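Local coordinates for protein GDP-mannose-dependent alpha-(1-6)-phosphatidylinositol monomannoside mannosyltransferase (Corynebacterium glutamicum, PDB 3OKP) that is a glycosyltransferase of the GT-B clan, built from two domains with parallel beta sheets, and binds guanosine-5'-diphosphate-alpha-D-mannose, at residues S170-A180 against I294-G303; D184-L192 against I267-I275. One frame throughout, in Å; residues are numbered along the deposited sequence.

Two contacts on the ligand-binding side of a GT-B enzyme illustrate how a pocket wall is backed by successive layers. Interaction 1 packs the linker 170-180 on helix 294-301, which bears pocket residues; interaction 2 crosses helices 182-191 and 263-272 one layer further from the ligand, and in sequence it lies wholly inside the loop that interaction 1 closes. Their centres are about 15 Å apart, yet they touch: Phe177 CE1 lies 3.5 Å from Ile267 CG1, and Leu270 CD2 3.8 Å from Glu298 O. Helix 263-272 thus lies between helix 182-191 and helix 294-301. Interaction 1 bonds guanosine-5'-diphosphate-alpha-D-mannose directly, whereas in interaction 2 the side chain of Thr269 stays about 9 Å from it.

Interaction 1: S170-A180 against I294-G303; sequences SGVDVKRFTPA and IVYLEAQACG. With GDD (guanosine-5'-diphosphate-alpha-D-mannose), chain B.
Glu298 lies across the ring of Phe177. Glu298 CB sits 3.7 Å from Phe177 CD1. Glu298 CG, anti to the carbonyl carbon (chi1 -71°), comes over the ring face as a CH-pi contact, 3.7 Å from the centroid of the Phe177 ring. The chain then runs on extended, and the carboxylate stacks on the ring, the two planes 9° apart. At the tip Glu298 OE1 accepts from ligand O2' at 2.8 Å and Glu298 OE2 from ligand O3' at 2.7 Å, so both ribose hydroxyls are gripped and the flat carboxylate is fixed in rotation. By its spacing this is probably the second glutamate of the EX7E motif of many GT-B glycosyltransferases, and the N-terminal end of its helix faces the alpha-phosphate, to which Ile294 N and Val295 N make weak bonds. At the base of the aromatic side chain, Phe177 CB meets Ala301 CB, while Cys302 SG comes to the ring edge, 4.0 Å from CD1 of Phe177. Arg356 donates to Ala301 O and weakly to Phe177 O. Where Gly303 closes the helix in a Schellman motif, one water links Ala180 N to Cys302 O, which also receives a CA-H...O contact from Pro179 CA.

Interaction 2: D184-L192 against I267-I275; sequences DKSATRKKL and INTLAAADI
Two first torsions bring Arg189 and Thr188 onto the end of helix 263-272. In Arg189, CG turns anti to the carbonyl carbon (chi1 -81°) and the chain then stretches straight to NE, carrying the guanidinium past Ala272 to Asp274; in Thr188, CG2 stands anti to the backbone N and drops onto the neighbouring helix. The setting is the C-terminal Rossmann-like domain of the GT-B fold, where segments 184-191 and 267-272 of two helices cross at -108°, their axes 8.9 Å apart at closest approach, just before the chain turns into strand 275-278. Arg189 NE and NH2 both reach Ala272 O side-on, each 2.9 Å from that oxygen, which sits slightly off the guanidinium plane. Arg189 NH2 also makes a salt bridge to Asp274 OD2 at 2.9 Å; this oxygen lies in the guanidinium plane, the carboxylate is turned 66° against the guanidinium, and the nitrogen meets OD2 from above the carboxylate plane. NH1 is held by Thr195 O and Thr198 O, and Asp274 OD2 also accepts from Val200 N, which ties the crossing to the start of strand 200-204, an inner strand of the sheet. The arginine's charge is probably stabilised by the partly negative C-terminal end of helix 263-272, whose last carbonyl it grips. Thr188 packs next to this polar cluster: its CG2 is 3.5 Å from Asn268 O and 3.9 Å from Ala272 CB. Lys185, fully extended, lays its CG against the same alanine methyl. One water donates to both Ala271 O and Ala273 O and accepts from Lys185 NZ; another donates to Asn268 O and to Thr188 OG1, a hydroxyl that itself donates to Asp184 O at 2.8 Å.

Interaction 1: S170-A180 against I294-G303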
loop_
_atom_site.group_PDB
_atom_site.type_symbol
_atom_site.label_atom_id
_atom_site.label_comp_id
_atom_site.label_asym_id
_atom_site.label_seq_id
_atom_site.Cartn_x
_atom_site.Cartn_y
_atom_site.Cartn_z
ATOM N N SER A 170 4.927 -2.319 1.230
ATOM C CA SER A 170 4.074 -2.893 2.262
ATOM C C SER A 170 3.844 -4.379 1.999
ATOM O O SER A 170 3.823 -4.826 0.846
ATOM C CB SER A 170 2.729 -2.164 2.302
ATOM O OG SER A 170 1.864 -2.741 3.267
ATOM N N GLY A 171 3.691 -5.143 3.074
ATOM C CA GLY A 171 3.233 -6.518 2.967
ATOM C C GLY A 171 1.720 -6.574 3.073
ATOM O O GLY A 171 1.058 -5.544 3.207
ATOM N N VAL A 172 1.173 -7.783 3.000
ATOM C CA VAL A 172 -0.249 -8.010 3.247
ATOM C C VAL A 172 -0.403 -9.071 4.344
ATOM O O VAL A 172 0.375 -10.025 4.398
ATOM C CB VAL A 172 -1.016 -8.383 1.934
ATOM C CG1 VAL A 172 -0.469 -9.671 1.296
ATOM C CG2 VAL A 172 -2.514 -8.486 2.181
ATOM N N ASP A 173 -1.375 -8.877 5.235
ATOM C CA ASP A 173 -1.656 -9.842 6.301
ATOM C C ASP A 173 -2.412 -11.046 5.734
ATOM O O ASP A 173 -3.621 -10.977 5.485
ATOM C CB ASP A 173 -2.448 -9.186 7.442
ATOM C CG ASP A 173 -2.573 -10.079 8.677
ATOM O OD1 ASP A 173 -2.448 -11.319 8.571
ATOM O OD2 ASP A 173 -2.803 -9.526 9.774
ATOM N N VAL A 174 -1.689 -12.148 5.546
ATOM C CA VAL A 174 -2.249 -13.363 4.941
ATOM C C VAL A 174 -3.154 -14.181 5.882
ATOM O O VAL A 174 -3.783 -15.150 5.451
ATOM C CB VAL A 174 -1.144 -14.269 4.318
ATOM C CG1 VAL A 174 -0.479 -13.565 3.139
ATOM C CG2 VAL A 174 -0.111 -14.687 5.363
ATOM N N LYS A 175 -3.214 -13.791 7.153
ATOM C CA LYS A 175 -4.138 -14.415 8.106
ATOM C C LYS A 175 -5.484 -13.689 8.173
ATOM O O LYS A 175 -6.520 -14.318 8.406
ATOM C CB LYS A 175 -3.511 -14.517 9.499
ATOM C CG LYS A 175 -2.566 -15.699 9.659
ATOM N N ARG A 176 -5.459 -12.373 7.976
ATOM C CA ARG A 176 -6.683 -11.566 7.938
ATOM C C ARG A 176 -7.299 -11.584 6.539
ATOM O O ARG A 176 -8.512 -11.750 6.389
ATOM C CB ARG A 176 -6.401 -10.123 8.371
ATOM N N PHE A 177 -6.456 -11.395 5.526
ATOM C CA PHE A 177 -6.868 -11.544 4.135
ATOM C C PHE A 177 -6.583 -12.980 3.717
ATOM O O PHE A 177 -5.443 -13.349 3.421
ATOM C CB PHE A 177 -6.152 -10.537 3.229
ATOM C CG PHE A 177 -6.534 -9.108 3.489
ATOM C CD1 PHE A 177 -7.621 -8.535 2.831
ATOM C CD2 PHE A 177 -5.808 -8.330 4.387
ATOM C CE1 PHE A 177 -7.982 -7.212 3.067
ATOM C CE2 PHE A 177 -6.160 -7.005 4.633
ATOM C CZ PHE A 177 -7.253 -6.444 3.973
ATOM N N THR A 178 -7.636 -13.788 3.729
ATOM C CA THR A 178 -7.521 -15.226 3.535
ATOM C C THR A 178 -8.726 -15.723 2.719
ATOM O O THR A 178 -9.805 -15.120 2.786
ATOM C CB THR A 178 -7.380 -15.948 4.914
ATOM O OG1 THR A 178 -6.845 -17.263 4.734
ATOM C CG2 THR A 178 -8.714 -16.014 5.664
ATOM N N PRO A 179 -8.543 -16.790 1.912
ATOM C CA PRO A 179 -9.682 -17.310 1.147
ATOM C C PRO A 179 -10.854 -17.701 2.045
ATOM O O PRO A 179 -10.650 -18.208 3.154
ATOM C CB PRO A 179 -9.101 -18.542 0.448
ATOM C CG PRO A 179 -7.638 -18.244 0.338
ATOM C CD PRO A 179 -7.312 -17.548 1.625
ATOM N N ALA A 180 -12.070 -17.439 1.573
ATOM C CA ALA A 180 -13.270 -17.735 2.343
ATOM C C ALA A 180 -13.594 -19.217 2.293
ATOM O O ALA A 180 -13.422 -19.864 1.260
ATOM C CB ALA A 180 -14.452 -16.923 1.828
ATOM N N ILE A 294 -2.010 -1.906 -2.960
ATOM C CA ILE A 294 -2.157 -2.959 -1.958
ATOM C C ILE A 294 -3.462 -3.753 -2.132
ATOM O O ILE A 294 -3.519 -4.932 -1.783
ATOM C CB ILE A 294 -1.982 -2.414 -0.500
ATOM C CG1 ILE A 294 -1.790 -3.551 0.507
ATOM C CG2 ILE A 294 -3.134 -1.527 -0.091
ATOM C CD1 ILE A 294 -0.354 -4.012 0.629
ATOM N N VAL A 295 -4.489 -3.113 -2.697
ATOM C CA VAL A 295 -5.774 -3.782 -2.947
ATOM C C VAL A 295 -5.640 -5.040 -3.817
ATOM O O VAL A 295 -6.385 -6.002 -3.630
ATOM C CB VAL A 295 -6.859 -2.826 -3.538
ATOM C CG1 VAL A 295 -7.260 -1.760 -2.520
ATOM C CG2 VAL A 295 -6.398 -2.186 -4.852
ATOM N N TYR A 296 -4.686 -5.027 -4.752
ATOM C CA TYR A 296 -4.422 -6.178 -5.622
ATOM C C TYR A 296 -3.835 -7.350 -4.838
ATOM O O TYR A 296 -4.114 -8.514 -5.139
ATOM C CB TYR A 296 -3.452 -5.803 -6.745
ATOM C CG TYR A 296 -3.884 -4.657 -7.638
ATOM C CD1 TYR A 296 -5.082 -4.706 -8.352
ATOM C CD2 TYR A 296 -3.069 -3.539 -7.799
ATOM C CE1 TYR A 296 -5.469 -3.652 -9.185
ATOM C CE2 TYR A 296 -3.444 -2.486 -8.630
ATOM C CZ TYR A 296 -4.642 -2.551 -9.320
ATOM O OH TYR A 296 -5.005 -1.507 -10.141
ATOM N N LEU A 297 -3.011 -7.028 -3.845
ATOM C CA LEU A 297 -2.382 -8.026 -2.985
ATOM C C LEU A 297 -3.393 -8.612 -2.015
ATOM O O LEU A 297 -3.364 -9.808 -1.726
ATOM C CB LEU A 297 -1.203 -7.407 -2.224
ATOM C CG LEU A 297 -0.147 -6.708 -3.086
ATOM C CD1 LEU A 297 0.835 -5.956 -2.213
ATOM C CD2 LEU A 297 0.576 -7.700 -3.991
ATOM N N GLU A 298 -4.289 -7.756 -1.524
ATOM C CA GLU A 298 -5.385 -8.162 -0.648
ATOM C C GLU A 298 -6.326 -9.146 -1.345
ATOM O O GLU A 298 -6.759 -10.130 -0.743
ATOM C CB GLU A 298 -6.160 -6.928 -0.170
ATOM C CG GLU A 298 -5.388 -6.064 0.830
ATOM C CD GLU A 298 -6.050 -4.723 1.112
ATOM O OE1 GLU A 298 -7.045 -4.369 0.438
ATOM O OE2 GLU A 298 -5.563 -4.015 2.016
ATOM N N ALA A 299 -6.625 -8.875 -2.616
ATOM C CA ALA A 299 -7.485 -9.737 -3.426
ATOM C C ALA A 299 -6.840 -11.099 -3.652
ATOM O O ALA A 299 -7.476 -12.137 -3.454
ATOM C CB ALA A 299 -7.797 -9.071 -4.756
ATOM N N GLN A 300 -5.571 -11.085 -4.058
ATOM C CA GLN A 300 -4.802 -12.315 -4.255
ATOM C C GLN A 300 -4.695 -13.120 -2.965
ATOM O O GLN A 300 -4.800 -14.344 -2.987
ATOM C CB GLN A 300 -3.418 -11.999 -4.817
ATOM C CG GLN A 300 -3.439 -11.568 -6.272
ATOM C CD GLN A 300 -2.081 -11.112 -6.760
ATOM O OE1 GLN A 300 -1.348 -11.881 -7.373
ATOM N NE2 GLN A 300 -1.735 -9.858 -6.480
ATOM N N ALA A 301 -4.508 -12.421 -1.846
ATOM C CA ALA A 301 -4.487 -13.048 -0.524
ATOM C C ALA A 301 -5.819 -13.721 -0.167
ATOM O O ALA A 301 -5.840 -14.704 0.579
ATOM C CB ALA A 301 -4.098 -12.031 0.539
ATOM N N CYS A 302 -6.918 -13.191 -0.706
ATOM C CA CYS A 302 -8.249 -13.787 -0.527
ATOM C C CYS A 302 -8.573 -14.862 -1.579
ATOM O O CYS A 302 -9.687 -15.400 -1.604
ATOM C CB CYS A 302 -9.331 -12.700 -0.521
ATOM S SG CYS A 302 -9.331 -11.655 0.962
ATOM N N GLY A 303 -7.601 -15.167 -2.437
ATOM C CA GLY A 303 -7.755 -16.191 -3.470
ATOM C C GLY A 303 -8.701 -15.793 -4.591
ATOM O O GLY A 303 -9.423 -16.635 -5.128
HETATM N N2 GDD B . -12.049 -0.638 5.717
HETATM C C2 GDD B . -12.060 -0.265 4.414
HETATM N N1 GDD B . -13.237 0.016 3.803
HETATM N N3 GDD B . -10.895 -0.178 3.732
HETATM C C4 GDD B . -10.889 0.193 2.424
HETATM C C5 GDD B . -12.083 0.486 1.784
HETATM C C6 GDD B . -13.271 0.390 2.501
HETATM O O6 GDD B . -14.363 0.648 1.953
HETATM N N7 GDD B . -11.788 0.823 0.513
HETATM C C8 GDD B . -10.445 0.742 0.368
HETATM N N9 GDD B . -9.903 0.360 1.536
HETATM C "C1'" GDD B . -8.464 0.138 1.829
HETATM C "C2'" GDD B . -7.958 -1.110 1.123
HETATM O "O2'" GDD B . -8.228 -2.293 1.880
HETATM C "C3'" GDD B . -6.475 -0.836 0.975
HETATM O "O3'" GDD B . -5.759 -1.355 2.102
HETATM C "C4'" GDD B . -6.358 0.685 0.944
HETATM O "O4'" GDD B . -7.625 1.204 1.371
HETATM C "C5'" GDD B . -6.034 1.201 -0.456
HETATM O "O5'" GDD B . -4.624 1.371 -0.626
HETATM P PA GDD B . -3.993 1.349 -1.932
HETATM O O1A GDD B . -2.751 1.293 -1.785
HETATM O O2A GDD B . -4.362 0.337 -2.578
HETATM O O3A GDD B . -4.335 2.532 -2.700
HETATM P PB GDD B . -4.183 3.900 -2.231
HETATM O O2B GDD B . -3.156 4.027 -1.529
HETATM O O3B GDD B . -4.099 4.660 -3.219
HETATM O O1B GDD B . -5.343 4.287 -1.466
HETATM O O HOH W 1 -12.094 -16.378 -1.340
#

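Interaction 2: D184-L192 against I267-I275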
loop_
_atom_site.group_PDB
_atom_site.type_symbol
_atom_site.label_atom_id
_atom_site.label_comp_id
_atom_site.label_asym_id
_atom_site.label_seq_id
_atom_site.Cartn_x
_atom_site.Cartn_y
_atom_site.Cartn_z
ATOM N N ASP A 184 -18.784 -19.362 4.638
ATOM C CA ASP A 184 -18.699 -17.914 4.786
ATOM C C ASP A 184 -18.995 -17.180 3.480
ATOM O O ASP A 184 -19.688 -16.161 3.483
ATOM C CB ASP A 184 -17.337 -17.504 5.358
ATOM C CG ASP A 184 -17.165 -17.922 6.814
ATOM O OD1 ASP A 184 -18.167 -18.305 7.454
ATOM O OD2 ASP A 184 -16.028 -17.864 7.323
ATOM N N LYS A 185 -18.479 -17.716 2.374
ATOM C CA LYS A 185 -18.712 -17.159 1.040
ATOM C C LYS A 185 -20.199 -17.197 0.666
ATOM O O LYS A 185 -20.738 -16.220 0.141
ATOM C CB LYS A 185 -17.871 -17.906 -0.004
ATOM C CG LYS A 185 -18.069 -17.431 -1.443
ATOM C CD LYS A 185 -17.129 -18.148 -2.394
ATOM C CE LYS A 185 -17.317 -17.672 -3.832
ATOM N NZ LYS A 185 -16.285 -18.265 -4.726
ATOM N N SER A 186 -20.850 -18.327 0.936
ATOM C CA SER A 186 -22.275 -18.475 0.652
ATOM C C SER A 186 -23.120 -17.514 1.496
ATOM O O SER A 186 -24.035 -16.876 0.977
ATOM C CB SER A 186 -22.727 -19.924 0.855
ATOM O OG SER A 186 -24.020 -20.131 0.312
ATOM N N ALA A 187 -22.788 -17.399 2.783
ATOM C CA ALA A 187 -23.503 -16.507 3.703
ATOM C C ALA A 187 -23.318 -15.026 3.370
ATOM O O ALA A 187 -24.272 -14.250 3.456
ATOM C CB ALA A 187 -23.104 -16.789 5.157
ATOM N N THR A 188 -22.096 -14.642 2.990
ATOM C CA THR A 188 -21.794 -13.260 2.602
ATOM C C THR A 188 -22.653 -12.825 1.410
ATOM O O THR A 188 -23.237 -11.740 1.421
ATOM C CB THR A 188 -20.283 -13.073 2.289
ATOM O OG1 THR A 188 -19.513 -13.373 3.459
ATOM C CG2 THR A 188 -19.973 -11.647 1.844
ATOM N N ARG A 189 -22.739 -13.689 0.400
ATOM C CA ARG A 189 -23.542 -13.417 -0.793
ATOM C C ARG A 189 -25.021 -13.232 -0.457
ATOM O O ARG A 189 -25.665 -12.311 -0.965
ATOM C CB ARG A 189 -23.340 -14.518 -1.836
ATOM C CG ARG A 189 -22.068 -14.342 -2.642
ATOM C CD ARG A 189 -21.552 -15.651 -3.219
ATOM N NE ARG A 189 -20.455 -15.398 -4.154
ATOM C CZ ARG A 189 -20.605 -15.241 -5.466
ATOM N NH1 ARG A 189 -21.809 -15.332 -6.024
ATOM N NH2 ARG A 189 -19.544 -15.002 -6.226
ATOM N N LYS A 190 -25.544 -14.093 0.417
ATOM C CA LYS A 190 -26.930 -13.987 0.876
ATOM C C LYS A 190 -27.183 -12.702 1.667
ATOM O O LYS A 190 -28.253 -12.102 1.550
ATOM C CB LYS A 190 -27.331 -15.217 1.695
ATOM C CG LYS A 190 -27.536 -16.477 0.857
ATOM C CD LYS A 190 -28.100 -17.617 1.691
ATOM C CE LYS A 190 -28.203 -18.901 0.876
ATOM N NZ LYS A 190 -26.863 -19.449 0.521
ATOM N N LYS A 191 -26.195 -12.287 2.460
ATOM C CA LYS A 191 -26.241 -11.010 3.181
ATOM C C LYS A 191 -26.390 -9.834 2.211
ATOM O O LYS A 191 -27.107 -8.871 2.496
ATOM C CB LYS A 191 -24.989 -10.840 4.055
ATOM C CG LYS A 191 -24.983 -9.580 4.923
ATOM C CD LYS A 191 -23.712 -9.483 5.767
ATOM C CE LYS A 191 -23.780 -8.319 6.749
ATOM N NZ LYS A 191 -23.656 -6.996 6.072
ATOM N N LEU A 192 -25.718 -9.935 1.064
ATOM C CA LEU A 192 -25.758 -8.907 0.023
ATOM C C LEU A 192 -27.003 -9.009 -0.864
ATOM O O LEU A 192 -27.226 -8.162 -1.736
ATOM C CB LEU A 192 -24.491 -8.980 -0.844
ATOM C CG LEU A 192 -23.145 -8.626 -0.196
ATOM C CD1 LEU A 192 -21.999 -9.327 -0.906
ATOM C CD2 LEU A 192 -22.918 -7.121 -0.160
ATOM N N ILE A 267 -13.486 -7.376 3.814
ATOM C CA ILE A 267 -12.757 -8.625 3.568
ATOM C C ILE A 267 -13.700 -9.757 3.136
ATOM O O ILE A 267 -13.433 -10.446 2.146
ATOM C CB ILE A 267 -11.897 -9.050 4.801
ATOM C CG1 ILE A 267 -10.796 -8.014 5.063
ATOM C CG2 ILE A 267 -11.290 -10.449 4.601
ATOM C CD1 ILE A 267 -9.999 -8.232 6.347
ATOM N N ASN A 268 -14.797 -9.934 3.874
ATOM C CA ASN A 268 -15.794 -10.966 3.569
ATOM C C ASN A 268 -16.380 -10.803 2.165
ATOM O O ASN A 268 -16.524 -11.779 1.426
ATOM C CB ASN A 268 -16.919 -10.959 4.612
ATOM C CG ASN A 268 -16.452 -11.408 5.992
ATOM O OD1 ASN A 268 -15.413 -12.058 6.136
ATOM N ND2 ASN A 268 -17.230 -11.072 7.013
ATOM N N THR A 269 -16.702 -9.560 1.816
ATOM C CA THR A 269 -17.214 -9.205 0.494
ATOM C C THR A 269 -16.170 -9.484 -0.595
ATOM O O THR A 269 -16.486 -10.075 -1.632
ATOM C CB THR A 269 -17.655 -7.724 0.466
ATOM O OG1 THR A 269 -18.633 -7.504 1.492
ATOM C CG2 THR A 269 -18.249 -7.340 -0.888
ATOM N N LEU A 270 -14.929 -9.067 -0.343
ATOM C CA LEU A 270 -13.822 -9.317 -1.264
ATOM C C LEU A 270 -13.649 -10.817 -1.526
ATOM O O LEU A 270 -13.626 -11.251 -2.678
ATOM C CB LEU A 270 -12.523 -8.697 -0.725
ATOM C CG LEU A 270 -11.187 -8.925 -1.448
ATOM C CD1 LEU A 270 -11.253 -8.543 -2.923
ATOM C CD2 LEU A 270 -10.068 -8.161 -0.753
ATOM N N ALA A 271 -13.564 -11.599 -0.450
ATOM C CA ALA A 271 -13.330 -13.042 -0.543
ATOM C C ALA A 271 -14.469 -13.809 -1.228
ATOM O O ALA A 271 -14.255 -14.902 -1.760
ATOM C CB ALA A 271 -13.053 -13.618 0.843
ATOM N N ALA A 272 -15.668 -13.230 -1.220
ATOM C CA ALA A 272 -16.846 -13.860 -1.819
ATOM C C ALA A 272 -17.015 -13.538 -3.311
ATOM O O ALA A 272 -17.839 -14.153 -3.995
ATOM C CB ALA A 272 -18.105 -13.480 -1.041
ATOM N N ALA A 273 -16.231 -12.584 -3.808
ATOM C CA ALA A 273 -16.303 -12.161 -5.211
ATOM C C ALA A 273 -15.687 -13.180 -6.168
ATOM O O ALA A 273 -14.805 -13.956 -5.792
ATOM C CB ALA A 273 -15.634 -10.801 -5.389
ATOM N N ASP A 274 -16.160 -13.165 -7.410
ATOM C CA ASP A 274 -15.594 -13.996 -8.467
ATOM C C ASP A 274 -14.341 -13.351 -9.068
ATOM O O ASP A 274 -13.378 -14.041 -9.403
ATOM C CB ASP A 274 -16.642 -14.257 -9.553
ATOM C CG ASP A 274 -17.819 -15.076 -9.043
ATOM O OD1 ASP A 274 -17.612 -16.253 -8.677
ATOM O OD2 ASP A 274 -18.952 -14.544 -9.008
ATOM N N ILE A 275 -14.368 -12.027 -9.202
ATOM C CA ILE A 275 -13.252 -11.265 -9.764
ATOM C C ILE A 275 -13.051 -9.985 -8.956
ATOM O O ILE A 275 -14.023 -9.344 -8.556
ATOM C CB ILE A 275 -13.509 -10.874 -11.256
ATOM C CG1 ILE A 275 -13.817 -12.107 -12.116
ATOM C CG2 ILE A 275 -12.320 -10.094 -11.841
ATOM C CD1 ILE A 275 -14.382 -11.772 -13.495
HETATM O O HOH W 2 -14.293 -15.954 -4.232
HETATM O O HOH W 3 -16.976 -14.114 2.613
#